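PDB 3M4U: tyrosine specific protein phosphatase, putative from Trypanosoma brucei, which removes phosphate from tyrosine residues of proteins, dephosphorylates the nucleolar protein NOPP44/46 and serves as a life-cycle switch of the parasite. Local coordinates for residues Y243-H248 / A281-T286; A264-K267 / M273-R276; A16-M21 / Q275-Y280; L117-T122 / D210-V215; S214-C219 / S223-H228. One frame throughout, in Å; residues are numbered along the deposited sequence.

Interaction 1: residues Y243-H248 / A281-T286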
# COMPACT_ATOMS: atom_id res chain seq x y z
N TYR A 243 0.45 -8.59 -6.13
CA TYR A 243 0.30 -9.76 -5.25
C TYR A 243 -0.89 -10.61 -5.66
O TYR A 243 -0.78 -11.83 -5.76
CB TYR A 243 0.15 -9.32 -3.80
CG TYR A 243 -0.34 -10.41 -2.85
CD1 TYR A 243 0.57 -11.28 -2.23
CD2 TYR A 243 -1.69 -10.57 -2.58
CE1 TYR A 243 0.13 -12.27 -1.36
CE2 TYR A 243 -2.13 -11.56 -1.72
CZ TYR A 243 -1.22 -12.41 -1.12
OH TYR A 243 -1.67 -13.40 -0.26
N ALA A 244 -2.03 -9.97 -5.88
CA ALA A 244 -3.26 -10.65 -6.27
C ALA A 244 -3.13 -11.44 -7.57
O ALA A 244 -3.52 -12.61 -7.66
CB ALA A 244 -4.43 -9.66 -6.35
N ALA A 245 -2.58 -10.79 -8.59
CA ALA A 245 -2.46 -11.46 -9.88
C ALA A 245 -1.51 -12.65 -9.82
O ALA A 245 -1.77 -13.68 -10.43
CB ALA A 245 -2.05 -10.48 -10.95
N LEU A 246 -0.42 -12.53 -9.07
CA LEU A 246 0.49 -13.66 -8.90
C LEU A 246 -0.24 -14.82 -8.26
O LEU A 246 -0.07 -15.98 -8.64
CB LEU A 246 1.67 -13.29 -8.00
CG LEU A 246 2.76 -12.44 -8.61
CD1 LEU A 246 4.03 -12.55 -7.77
CD2 LEU A 246 3.02 -12.90 -10.03
N LEU A 247 -1.06 -14.49 -7.27
CA LEU A 247 -1.83 -15.48 -6.56
C LEU A 247 -2.71 -16.24 -7.55
O LEU A 247 -2.70 -17.47 -7.57
CB LEU A 247 -2.65 -14.78 -5.47
CG LEU A 247 -3.45 -15.57 -4.44
CD1 LEU A 247 -4.76 -16.05 -5.07
CD2 LEU A 247 -2.63 -16.73 -3.87
N HIS A 248 -3.45 -15.52 -8.39
CA HIS A 248 -4.23 -16.12 -9.48
C HIS A 248 -3.41 -17.02 -10.41
O HIS A 248 -3.91 -18.01 -10.94
CB HIS A 248 -4.91 -15.04 -10.33
CG HIS A 248 -6.11 -14.42 -9.68
ND1 HIS A 248 -6.09 -13.91 -8.40
CD2 HIS A 248 -7.36 -14.20 -10.15
CE1 HIS A 248 -7.27 -13.42 -8.10
NE2 HIS A 248 -8.06 -13.57 -9.15
N ALA A 281 0.85 -0.90 -15.82
CA ALA A 281 1.75 -1.73 -16.62
C ALA A 281 2.61 -2.67 -15.76
O ALA A 281 2.79 -3.84 -16.11
CB ALA A 281 2.63 -0.86 -17.49
N VAL A 282 3.13 -2.15 -14.65
CA VAL A 282 3.91 -2.97 -13.73
C VAL A 282 3.18 -4.26 -13.36
O VAL A 282 3.77 -5.35 -13.37
CB VAL A 282 4.28 -2.15 -12.47
CG1 VAL A 282 4.69 -3.05 -11.30
CG2 VAL A 282 5.38 -1.16 -12.80
N ILE A 283 1.89 -4.15 -13.05
CA ILE A 283 1.10 -5.33 -12.68
C ILE A 283 1.06 -6.36 -13.82
O ILE A 283 1.24 -7.56 -13.58
CB ILE A 283 -0.34 -4.95 -12.25
CG1 ILE A 283 -0.29 -3.85 -11.20
CG2 ILE A 283 -1.08 -6.15 -11.68
CD1 ILE A 283 -1.64 -3.33 -10.82
N TYR A 284 0.85 -5.90 -15.05
CA TYR A 284 0.85 -6.79 -16.21
C TYR A 284 2.21 -7.42 -16.38
O TYR A 284 2.32 -8.60 -16.70
CB TYR A 284 0.49 -6.04 -17.49
CG TYR A 284 -0.96 -6.13 -17.88
CD1 TYR A 284 -1.53 -7.35 -18.25
CD2 TYR A 284 -1.78 -5.00 -17.87
CE1 TYR A 284 -2.88 -7.44 -18.61
CE2 TYR A 284 -3.12 -5.08 -18.23
CZ TYR A 284 -3.66 -6.30 -18.61
OH TYR A 284 -4.99 -6.38 -18.96
N MET A 285 3.24 -6.62 -16.16
CA MET A 285 4.60 -7.07 -16.39
C MET A 285 5.02 -8.07 -15.33
O MET A 285 5.93 -8.86 -15.55
CB MET A 285 5.56 -5.90 -16.38
CG MET A 285 5.45 -4.97 -17.57
SD MET A 285 6.67 -3.65 -17.37
CE MET A 285 6.28 -2.60 -18.77
N THR A 286 4.37 -8.03 -14.18
CA THR A 286 4.67 -8.96 -13.11
C THR A 286 4.09 -10.29 -13.52
O THR A 286 4.73 -11.33 -13.40
CB THR A 286 4.03 -8.52 -11.78
OG1 THR A 286 4.50 -7.21 -11.44
CG2 THR A 286 4.40 -9.49 -10.66
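L246 and T286 make the tight end of this contact between two helices. Methyl CD2 of L246 lies 3.7 Å from CG2 of T286, and the branch carbon CG of L246 stays 3.9 Å from that same methyl, so one arm of the leucine and its branch carbon rest on a single methyl, with the two side chains crossing at about a right angle. T286 offers this methyl because its hydroxyl is turned back onto its own helix: with chi1 at -58°, OG1 sits beside the backbone N and donates to V282 O at 2.8 Å, approaching from above the carbonyl plane. The threonine thus turns its apolar branch to L246 while its polar one is bonded to a carbonyl that also accepts T286 N. Beside it the packing is looser: at A245, next to L246, and at I283, about one turn before T286, CB and CG2 respectively only graze at 4.5 Å, although both residues are buried, A245 also lying against I262. The solvent-facing part is at L246, which remains partly exposed, whereas T286 is buried and touches F209 and A242 as well. Helices 234-250 and 277-290 meet here among the C-terminal helices of the protein tyrosine phosphatase fold.

Interaction 2: residues A264-K267 / M273-R276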
# COMPACT_ATOMS: atom_id res chain seq x y z
N ALA A 264 -9.98 -3.12 -11.11
CA ALA A 264 -11.35 -2.62 -11.02
C ALA A 264 -11.93 -2.82 -9.62
O ALA A 264 -12.59 -1.93 -9.08
CB ALA A 264 -12.25 -3.31 -12.05
N ALA A 265 -11.67 -3.99 -9.04
CA ALA A 265 -12.16 -4.30 -7.71
C ALA A 265 -11.46 -3.41 -6.70
O ALA A 265 -12.09 -2.94 -5.75
CB ALA A 265 -11.92 -5.76 -7.39
N MET A 266 -10.16 -3.16 -6.91
CA MET A 266 -9.42 -2.27 -6.01
C MET A 266 -9.96 -0.84 -6.05
O MET A 266 -10.17 -0.21 -5.01
CB MET A 266 -7.91 -2.30 -6.29
CG MET A 266 -7.19 -3.49 -5.65
SD MET A 266 -5.39 -3.38 -5.74
CE MET A 266 -5.15 -2.97 -7.48
N LYS A 267 -10.18 -0.33 -7.26
CA LYS A 267 -10.67 1.04 -7.41
C LYS A 267 -12.06 1.20 -6.78
O LYS A 267 -12.42 2.28 -6.31
CB LYS A 267 -10.70 1.42 -8.88
CG LYS A 267 -9.31 1.66 -9.45
CD LYS A 267 -9.36 2.06 -10.91
CE LYS A 267 -8.03 2.65 -11.37
NZ LYS A 267 -7.70 3.89 -10.63
N MET A 273 -6.98 3.71 -6.48
CA MET A 273 -5.99 2.64 -6.46
C MET A 273 -5.35 2.44 -7.83
O MET A 273 -6.05 2.13 -8.80
CB MET A 273 -6.61 1.34 -5.94
CG MET A 273 -7.02 1.43 -4.48
SD MET A 273 -5.60 1.49 -3.35
CE MET A 273 -5.36 -0.27 -3.04
N VAL A 274 -4.03 2.62 -7.90
CA VAL A 274 -3.28 2.62 -9.16
C VAL A 274 -3.50 3.91 -9.96
O VAL A 274 -4.54 4.07 -10.61
CB VAL A 274 -3.58 1.40 -10.05
CG1 VAL A 274 -2.54 1.33 -11.16
CG2 VAL A 274 -3.57 0.12 -9.23
N GLN A 275 -2.52 4.81 -9.91
CA GLN A 275 -2.72 6.18 -10.39
C GLN A 275 -2.32 6.41 -11.82
O GLN A 275 -2.86 7.28 -12.48
CB GLN A 275 -1.97 7.18 -9.52
CG GLN A 275 -2.74 7.70 -8.32
CD GLN A 275 -1.90 8.64 -7.46
OE1 GLN A 275 -2.44 9.54 -6.81
NE2 GLN A 275 -0.59 8.44 -7.47
N ARG A 276 -1.35 5.63 -12.30
CA ARG A 276 -0.76 5.90 -13.61
C ARG A 276 -0.76 4.67 -14.48
O ARG A 276 -0.67 3.53 -14.00
CB ARG A 276 0.67 6.42 -13.46
CG ARG A 276 0.81 7.71 -12.67
CD ARG A 276 0.34 8.91 -13.44
NE ARG A 276 1.11 10.12 -13.12
CZ ARG A 276 0.72 11.03 -12.23
NH1 ARG A 276 -0.43 10.88 -11.57
NH2 ARG A 276 1.49 12.10 -12.00
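M266 and M273 meet at about a right angle, CB against CB at 3.9 Å. M273 CG lies 3.6 Å from M266 O, and the bends at chi2 and chi3 bring its methyl CE to 4.1 Å from M266 SD. M266 runs extended until its last torsion, chi3 -49°, swings CE away from M273 and onto CG2 of V274, 3.9 Å off. One methionine therefore touches two successive residues of the loop, with I240 of helix 234-250 also lying against it. This loop leads from helix 258-269 into helix 277-290, where R276 takes the N-cap position, and its sequence and place are consistent with the Q loop of classical protein tyrosine phosphatases. V274 pairs through its backbone with I233, in the signature phosphate-binding loop, and its side chain packs on F25 and T238. On the other flank K267 runs alongside the loop backbone, its CG 3.4 Å from M273 O, and bends at chi4 to bring its ammonium group over two consecutive carbonyls. Q29 OE1, from helix 14-31, supplies a third acceptor for this buried ammonium group, probably offsetting part of the cost of burying its charge. NZ donates to M273 O at 3.0 Å from well above the carbonyl plane, and to V274 O at 3.2 Å with a smaller tilt, 24° from the plane of the V274 carbonyl, at a point in the loop where V274 itself adopts a positive phi of 75°.

Interaction 3: residues A16-M21 / Q275-Y280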
# COMPACT_ATOMS: atom_id res chain seq x y z
N ALA A 16 0.62 -3.28 -29.49
CA ALA A 16 -0.77 -3.62 -29.17
C ALA A 16 -0.97 -3.79 -27.66
O ALA A 16 -2.01 -3.41 -27.13
CB ALA A 16 -1.23 -4.86 -29.94
N GLN A 17 0.03 -4.35 -26.98
CA GLN A 17 -0.02 -4.47 -25.52
C GLN A 17 -0.16 -3.11 -24.87
O GLN A 17 -1.06 -2.88 -24.05
CB GLN A 17 1.26 -5.13 -25.00
CG GLN A 17 1.32 -6.62 -25.24
CD GLN A 17 2.70 -7.19 -24.94
OE1 GLN A 17 3.70 -6.46 -24.95
NE2 GLN A 17 2.77 -8.49 -24.68
N TYR A 18 0.73 -2.20 -25.24
CA TYR A 18 0.69 -0.86 -24.68
C TYR A 18 -0.68 -0.22 -24.96
O TYR A 18 -1.42 0.16 -24.03
CB TYR A 18 1.82 -0.02 -25.26
CG TYR A 18 1.80 1.41 -24.80
CD1 TYR A 18 2.62 1.83 -23.75
CD2 TYR A 18 0.96 2.35 -25.39
CE1 TYR A 18 2.60 3.14 -23.31
CE2 TYR A 18 0.93 3.66 -24.96
CZ TYR A 18 1.75 4.05 -23.92
OH TYR A 18 1.73 5.36 -23.49
N SER A 19 -1.02 -0.14 -26.25
CA SER A 19 -2.32 0.36 -26.68
C SER A 19 -3.45 -0.25 -25.87
O SER A 19 -4.40 0.44 -25.48
CB SER A 19 -2.51 0.08 -28.18
OG SER A 19 -3.88 -0.15 -28.51
N ARG A 20 -3.36 -1.56 -25.63
CA ARG A 20 -4.38 -2.28 -24.87
C ARG A 20 -4.39 -1.83 -23.40
O ARG A 20 -5.44 -1.62 -22.80
CB ARG A 20 -4.15 -3.80 -24.93
CG ARG A 20 -5.19 -4.58 -24.14
CD ARG A 20 -4.87 -6.05 -23.95
NE ARG A 20 -5.77 -6.61 -22.94
CZ ARG A 20 -6.05 -7.90 -22.78
NH1 ARG A 20 -5.49 -8.81 -23.58
NH2 ARG A 20 -6.89 -8.29 -21.83
N MET A 21 -3.20 -1.71 -22.81
CA MET A 21 -3.12 -1.25 -21.44
C MET A 21 -3.66 0.16 -21.35
O MET A 21 -4.38 0.50 -20.41
CB MET A 21 -1.69 -1.34 -20.91
CG MET A 21 -1.21 -2.79 -20.80
SD MET A 21 0.41 -3.03 -20.04
CE MET A 21 1.44 -2.00 -21.08
N GLN A 275 -2.52 4.81 -9.91
CA GLN A 275 -2.72 6.18 -10.39
C GLN A 275 -2.32 6.41 -11.82
O GLN A 275 -2.86 7.28 -12.48
CB GLN A 275 -1.97 7.18 -9.52
CG GLN A 275 -2.74 7.70 -8.32
CD GLN A 275 -1.90 8.64 -7.46
OE1 GLN A 275 -2.44 9.54 -6.81
NE2 GLN A 275 -0.59 8.44 -7.47
N ARG A 276 -1.35 5.63 -12.30
CA ARG A 276 -0.76 5.90 -13.61
C ARG A 276 -0.76 4.67 -14.48
O ARG A 276 -0.67 3.53 -14.00
CB ARG A 276 0.67 6.42 -13.46
CG ARG A 276 0.81 7.71 -12.67
CD ARG A 276 0.34 8.91 -13.44
NE ARG A 276 1.11 10.12 -13.12
CZ ARG A 276 0.72 11.03 -12.23
NH1 ARG A 276 -0.43 10.88 -11.57
NH2 ARG A 276 1.49 12.10 -12.00
N LEU A 277 -0.84 4.92 -15.79
CA LEU A 277 -0.76 3.86 -16.78
C LEU A 277 0.47 3.01 -16.51
O LEU A 277 0.39 1.79 -16.46
CB LEU A 277 -0.68 4.47 -18.19
CG LEU A 277 -0.41 3.47 -19.31
CD1 LEU A 277 -1.46 2.38 -19.30
CD2 LEU A 277 -0.35 4.16 -20.68
N GLU A 278 1.59 3.69 -16.31
CA GLU A 278 2.86 3.04 -16.01
C GLU A 278 2.79 2.08 -14.82
O GLU A 278 3.40 1.01 -14.82
CB GLU A 278 3.95 4.10 -15.77
CG GLU A 278 4.34 4.86 -17.04
CD GLU A 278 3.40 6.02 -17.40
OE1 GLU A 278 2.46 6.36 -16.63
OE2 GLU A 278 3.61 6.62 -18.48
N GLN A 279 2.02 2.44 -13.81
CA GLN A 279 1.88 1.59 -12.64
C GLN A 279 1.03 0.38 -13.01
O GLN A 279 1.34 -0.74 -12.62
CB GLN A 279 1.29 2.37 -11.46
CG GLN A 279 2.23 3.46 -10.98
CD GLN A 279 1.66 4.32 -9.86
OE1 GLN A 279 0.44 4.44 -9.72
NE2 GLN A 279 2.54 4.93 -9.07
N TYR A 280 -0.03 0.63 -13.75
CA TYR A 280 -0.91 -0.42 -14.26
C TYR A 280 -0.06 -1.41 -15.02
O TYR A 280 -0.23 -2.62 -14.86
CB TYR A 280 -1.96 0.19 -15.20
CG TYR A 280 -3.06 -0.76 -15.66
CD1 TYR A 280 -3.79 -1.51 -14.73
CD2 TYR A 280 -3.38 -0.90 -17.01
CE1 TYR A 280 -4.79 -2.37 -15.13
CE2 TYR A 280 -4.39 -1.77 -17.42
CZ TYR A 280 -5.09 -2.50 -16.47
OH TYR A 280 -6.09 -3.36 -16.85
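Y18 meets L277 on the solvent side, where the N-terminal helix 14-31 packs on the start of helix 277-290 in the helical region of this protein tyrosine phosphatase. CG of Y18 lies anti to the backbone N (chi1 177°), which carries the phenol end across to the leucine. There the methyl CD2 of L277 sits 3.7 Å from Y18 OH and 3.9 Å from CZ, the two side chains crossing at about a right angle. Further along, R20 turns its guanidinium to other partners, forming salt bridges with D256 and E24. M21, at the buried end, meets the second segment with both its carbonyl and its CB. The carbonyl oxygen is approached by CD1 of L277 at 3.6 Å and by CE2 of Y280 at 3.8 Å, while CB of M21 lies 4.1 Å from the same L277 methyl. The two methyls of L277 are thereby shared out, CD1 to M21 and CD2 to Y18, so the leucine fork spans nearly one turn of the N-terminal helix. The thioether of M21, bent at chi3, continues on to A281 and Y284. Y280 is held at its far end too, its OH hydrogen-bonded to E24 OE1. From the first turn of the second helix Q279 reaches back to the loop before it, where its OE1 accepts Q275 N at 3.0 Å, nearly along the C=O axis.

Interaction 4: residues L117-T122 / D210-V215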
# COMPACT_ATOMS: atom_id res chain seq x y z
N LEU A 117 2.31 -6.93 10.03
CA LEU A 117 3.15 -6.37 8.98
C LEU A 117 2.61 -5.04 8.46
O LEU A 117 1.42 -4.91 8.15
CB LEU A 117 3.30 -7.37 7.84
CG LEU A 117 4.20 -6.95 6.67
CD1 LEU A 117 5.62 -6.63 7.14
CD2 LEU A 117 4.20 -8.03 5.59
N VAL A 118 3.50 -4.06 8.37
CA VAL A 118 3.24 -2.77 7.71
C VAL A 118 4.24 -2.54 6.60
O VAL A 118 5.45 -2.57 6.84
CB VAL A 118 3.41 -1.61 8.68
CG1 VAL A 118 3.64 -0.31 7.90
CG2 VAL A 118 2.19 -1.52 9.61
N VAL A 119 3.76 -2.31 5.38
CA VAL A 119 4.63 -2.01 4.24
C VAL A 119 4.49 -0.55 3.80
O VAL A 119 3.37 -0.06 3.58
CB VAL A 119 4.37 -2.97 3.04
CG1 VAL A 119 5.41 -2.76 1.93
CG2 VAL A 119 4.40 -4.44 3.50
N MET A 120 5.63 0.15 3.72
CA MET A 120 5.68 1.58 3.38
C MET A 120 6.43 1.79 2.07
O MET A 120 7.63 1.45 1.97
CB MET A 120 6.36 2.36 4.50
CG MET A 120 6.63 3.85 4.23
SD MET A 120 7.26 4.68 5.71
CE MET A 120 7.40 6.40 5.20
N LEU A 121 5.74 2.34 1.06
CA LEU A 121 6.28 2.41 -0.30
C LEU A 121 6.81 3.79 -0.63
O LEU A 121 7.01 4.14 -1.81
CB LEU A 121 5.22 1.98 -1.32
CG LEU A 121 4.68 0.60 -0.99
CD1 LEU A 121 3.47 0.25 -1.84
CD2 LEU A 121 5.79 -0.45 -1.14
N THR A 122 7.06 4.57 0.41
CA THR A 122 7.54 5.92 0.19
C THR A 122 8.68 6.34 1.10
O THR A 122 8.87 5.77 2.18
CB THR A 122 6.39 6.95 0.37
OG1 THR A 122 6.83 8.25 -0.05
CG2 THR A 122 5.92 6.99 1.84
N ASP A 210 9.94 -7.79 -6.25
CA ASP A 210 9.76 -9.21 -5.99
C ASP A 210 10.00 -9.55 -4.53
O ASP A 210 9.30 -10.38 -3.96
CB ASP A 210 10.69 -10.04 -6.86
CG ASP A 210 10.25 -10.08 -8.31
OD1 ASP A 210 9.12 -9.61 -8.61
OD2 ASP A 210 11.03 -10.60 -9.15
N GLU A 211 11.00 -8.94 -3.92
CA GLU A 211 11.22 -9.17 -2.50
C GLU A 211 9.97 -8.75 -1.72
O GLU A 211 9.50 -9.48 -0.84
CB GLU A 211 12.48 -8.45 -2.01
CG GLU A 211 12.73 -8.59 -0.50
CD GLU A 211 13.02 -10.02 -0.06
OE1 GLU A 211 13.00 -10.94 -0.91
OE2 GLU A 211 13.27 -10.22 1.14
N LEU A 212 9.41 -7.60 -2.07
CA LEU A 212 8.23 -7.12 -1.35
C LEU A 212 7.10 -8.13 -1.46
O LEU A 212 6.48 -8.50 -0.45
CB LEU A 212 7.75 -5.76 -1.87
CG LEU A 212 8.71 -4.60 -1.64
CD1 LEU A 212 8.22 -3.34 -2.35
CD2 LEU A 212 8.90 -4.36 -0.12
N LEU A 213 6.83 -8.57 -2.68
CA LEU A 213 5.76 -9.53 -2.91
C LEU A 213 6.02 -10.77 -2.10
O LEU A 213 5.10 -11.37 -1.56
CB LEU A 213 5.67 -9.86 -4.40
CG LEU A 213 5.12 -8.68 -5.20
CD1 LEU A 213 5.48 -8.77 -6.69
CD2 LEU A 213 3.59 -8.56 -5.00
N SER A 214 7.29 -11.15 -2.01
CA SER A 214 7.69 -12.36 -1.29
C SER A 214 7.46 -12.19 0.21
O SER A 214 6.98 -13.09 0.91
CB SER A 214 9.15 -12.72 -1.61
OG SER A 214 9.70 -13.57 -0.60
N VAL A 215 7.82 -11.01 0.72
CA VAL A 215 7.59 -10.69 2.11
C VAL A 215 6.11 -10.72 2.46
O VAL A 215 5.73 -11.13 3.56
CB VAL A 215 8.15 -9.32 2.45
CG1 VAL A 215 7.52 -8.79 3.75
CG2 VAL A 215 9.66 -9.39 2.55
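L117 holds CG anti to the backbone N (chi1 -178°), and V215 places CG1 likewise (chi1 161°), so that L117 CD2 and V215 CG1 come within 3.9 Å, the side chains crossing obliquely. The contact belongs to a beta-alpha-beta crossover: helix 206-217 leads from strand 187-194 to strand 225-228, passing over strand 117-120, which runs parallel between them. Strand alternation turns L117 and V119 toward the helix, and V118 and M120 to the sheet's other face, where they meet Y135 and W136 respectively. On the helix, V215 meets L117 at the strand's start, while L212, nearly one turn earlier, meets V119 within the strand and L121 beyond its end. L121 has CG beside its backbone N, and its side chain slides past that of L212 in the opposite direction, with CD2 4.0 Å from L212 CD1. L121 also packs on V227, L239 and R235, and its side chain lies about 6 Å from a bound phosphate ion, probably from the crystallisation liquor. L212 thus divides its fork, CD1 serving L121 while CD2 reaches the looser neighbour V119 CG1 at 4.4 Å.

Interaction 5: residues S214-C219 / S223-H228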
# COMPACT_ATOMS: atom_id res chain seq x y z
N SER A 214 7.29 -11.15 -2.01
CA SER A 214 7.69 -12.36 -1.29
C SER A 214 7.46 -12.19 0.21
O SER A 214 6.98 -13.09 0.91
CB SER A 214 9.15 -12.72 -1.61
OG SER A 214 9.70 -13.57 -0.60
N VAL A 215 7.82 -11.01 0.72
CA VAL A 215 7.59 -10.69 2.11
C VAL A 215 6.11 -10.72 2.46
O VAL A 215 5.73 -11.13 3.56
CB VAL A 215 8.15 -9.32 2.45
CG1 VAL A 215 7.52 -8.79 3.75
CG2 VAL A 215 9.66 -9.39 2.55
N ILE A 216 5.25 -10.28 1.55
CA ILE A 216 3.82 -10.35 1.82
C ILE A 216 3.31 -11.80 1.83
O ILE A 216 2.60 -12.22 2.74
CB ILE A 216 2.99 -9.49 0.84
CG1 ILE A 216 3.30 -8.01 1.06
CG2 ILE A 216 1.50 -9.75 1.04
CD1 ILE A 216 2.65 -7.12 0.04
N LYS A 217 3.69 -12.56 0.80
CA LYS A 217 3.22 -13.94 0.64
C LYS A 217 3.67 -14.84 1.79
O LYS A 217 2.91 -15.70 2.24
CB LYS A 217 3.70 -14.50 -0.70
CG LYS A 217 3.39 -15.96 -0.90
CD LYS A 217 3.53 -16.37 -2.37
CE LYS A 217 3.63 -17.89 -2.52
NZ LYS A 217 2.64 -18.61 -1.65
N ASN A 218 4.89 -14.62 2.27
CA ASN A 218 5.47 -15.46 3.32
C ASN A 218 5.15 -15.01 4.76
O ASN A 218 5.71 -15.53 5.73
CB ASN A 218 6.97 -15.58 3.11
CG ASN A 218 7.32 -16.31 1.81
OD1 ASN A 218 6.52 -17.09 1.30
ND2 ASN A 218 8.51 -16.05 1.28
N CYS A 219 4.25 -14.04 4.89
CA CYS A 219 3.84 -13.54 6.20
C CYS A 219 2.74 -14.40 6.82
O CYS A 219 1.65 -14.54 6.26
CB CYS A 219 3.34 -12.10 6.09
SG CYS A 219 2.75 -11.39 7.66
N SER A 223 -4.32 -11.02 10.80
CA SER A 223 -4.74 -9.64 10.67
C SER A 223 -4.39 -9.14 9.28
O SER A 223 -3.52 -9.71 8.61
CB SER A 223 -4.04 -8.78 11.71
OG SER A 223 -3.98 -9.43 12.97
N PRO A 224 -5.07 -8.08 8.82
CA PRO A 224 -4.75 -7.46 7.53
C PRO A 224 -3.30 -7.08 7.52
O PRO A 224 -2.71 -6.82 8.58
CB PRO A 224 -5.60 -6.18 7.54
CG PRO A 224 -6.71 -6.47 8.47
CD PRO A 224 -6.15 -7.37 9.53
N ILE A 225 -2.71 -7.07 6.33
CA ILE A 225 -1.39 -6.51 6.15
C ILE A 225 -1.64 -5.09 5.73
O ILE A 225 -2.40 -4.84 4.79
CB ILE A 225 -0.61 -7.24 5.05
CG1 ILE A 225 -0.23 -8.65 5.53
CG2 ILE A 225 0.64 -6.43 4.64
CD1 ILE A 225 0.39 -9.54 4.47
N LEU A 226 -1.04 -4.14 6.46
CA LEU A 226 -1.22 -2.74 6.12
C LEU A 226 -0.15 -2.23 5.18
O LEU A 226 1.05 -2.30 5.47
CB LEU A 226 -1.28 -1.86 7.37
CG LEU A 226 -1.51 -0.37 7.09
CD1 LEU A 226 -2.26 0.26 8.24
CD2 LEU A 226 -0.20 0.38 6.81
N VAL A 227 -0.60 -1.69 4.06
CA VAL A 227 0.29 -1.11 3.06
C VAL A 227 -0.08 0.35 2.88
O VAL A 227 -1.26 0.70 2.73
CB VAL A 227 0.12 -1.84 1.69
CG1 VAL A 227 0.98 -1.19 0.60
CG2 VAL A 227 0.41 -3.33 1.83
N HIS A 228 0.91 1.22 2.90
CA HIS A 228 0.67 2.62 2.63
C HIS A 228 1.80 3.19 1.83
O HIS A 228 2.86 2.58 1.70
CB HIS A 228 0.44 3.44 3.91
CG HIS A 228 1.67 3.73 4.71
ND1 HIS A 228 2.45 4.85 4.50
CD2 HIS A 228 2.22 3.07 5.77
CE1 HIS A 228 3.44 4.86 5.38
NE2 HIS A 228 3.33 3.79 6.16
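I216 and I225 touch through one methyl each: the beta-branch CG2 of I216 lies 3.6 Å from the chain end CD1 of I225. The same CD1 also comes within 3.9 Å of I216 O and 4.2 Å of C219 CB, so a single methyl fills the angle between the last helical turn and the chain that leaves it. I225 reaches that far because its chi2 is extended at 173°, projecting CD1 straight from the strand toward the helix. In the next shell, F92 lies against both isoleucines, L239 and Y243 against I216, and L117 against both I225 and C219. Backbone bonds hold the ends of both segments. N218 is the first residue to leave helical geometry, but its N still bonds to S214 O at 2.9 Å, and C219 N follows onto I216 O at 3.3 Å, bringing C219 round to the strand. Beyond, S223 OG bonds to K114 O, and strand 225-228 is held on both flanks, I225 and V227 pairing with V93 of strand 92-95 and L226 with L117 and V119. At the strand's end H228, whose NE2 is hydrogen-bonded to Y135 OH, is the first residue of the HCX5R signature of protein tyrosine phosphatases. C219 is not the signature cysteine, which directly follows H228. The side chains meet through carbon alone, with one methyl also lying near the I216 carbonyl, so cohesion here comes from burial and non-directional dispersion, while the directional hydrogen bonds lie in the sheet.

From the N terminus, helix 14-31 opens the longest loop, which interaction 3 closes at 275-280. Nested within it, interaction 4 opens at strand 117-120 and closes on helix 206-217. Interaction 5, also nested inside interaction 3, begins on that helix, sharing S214 and V215, and closes at the adjacent strand 225-228, so these two tie the helix to neighbouring parallel strands. Helix 234-250 then opens interaction 1, whose closure at 281-286 makes it cross interaction 3 on helix 277-290. Interaction 2, nested inside interaction 1, ends on Q275 and R276, also part of interaction 3. Interaction 1 joins the sheet-and-helix contacts 4 and 5 to the helical contacts 2 and 3: Y243 packs on L213 and I216, I283 on V274.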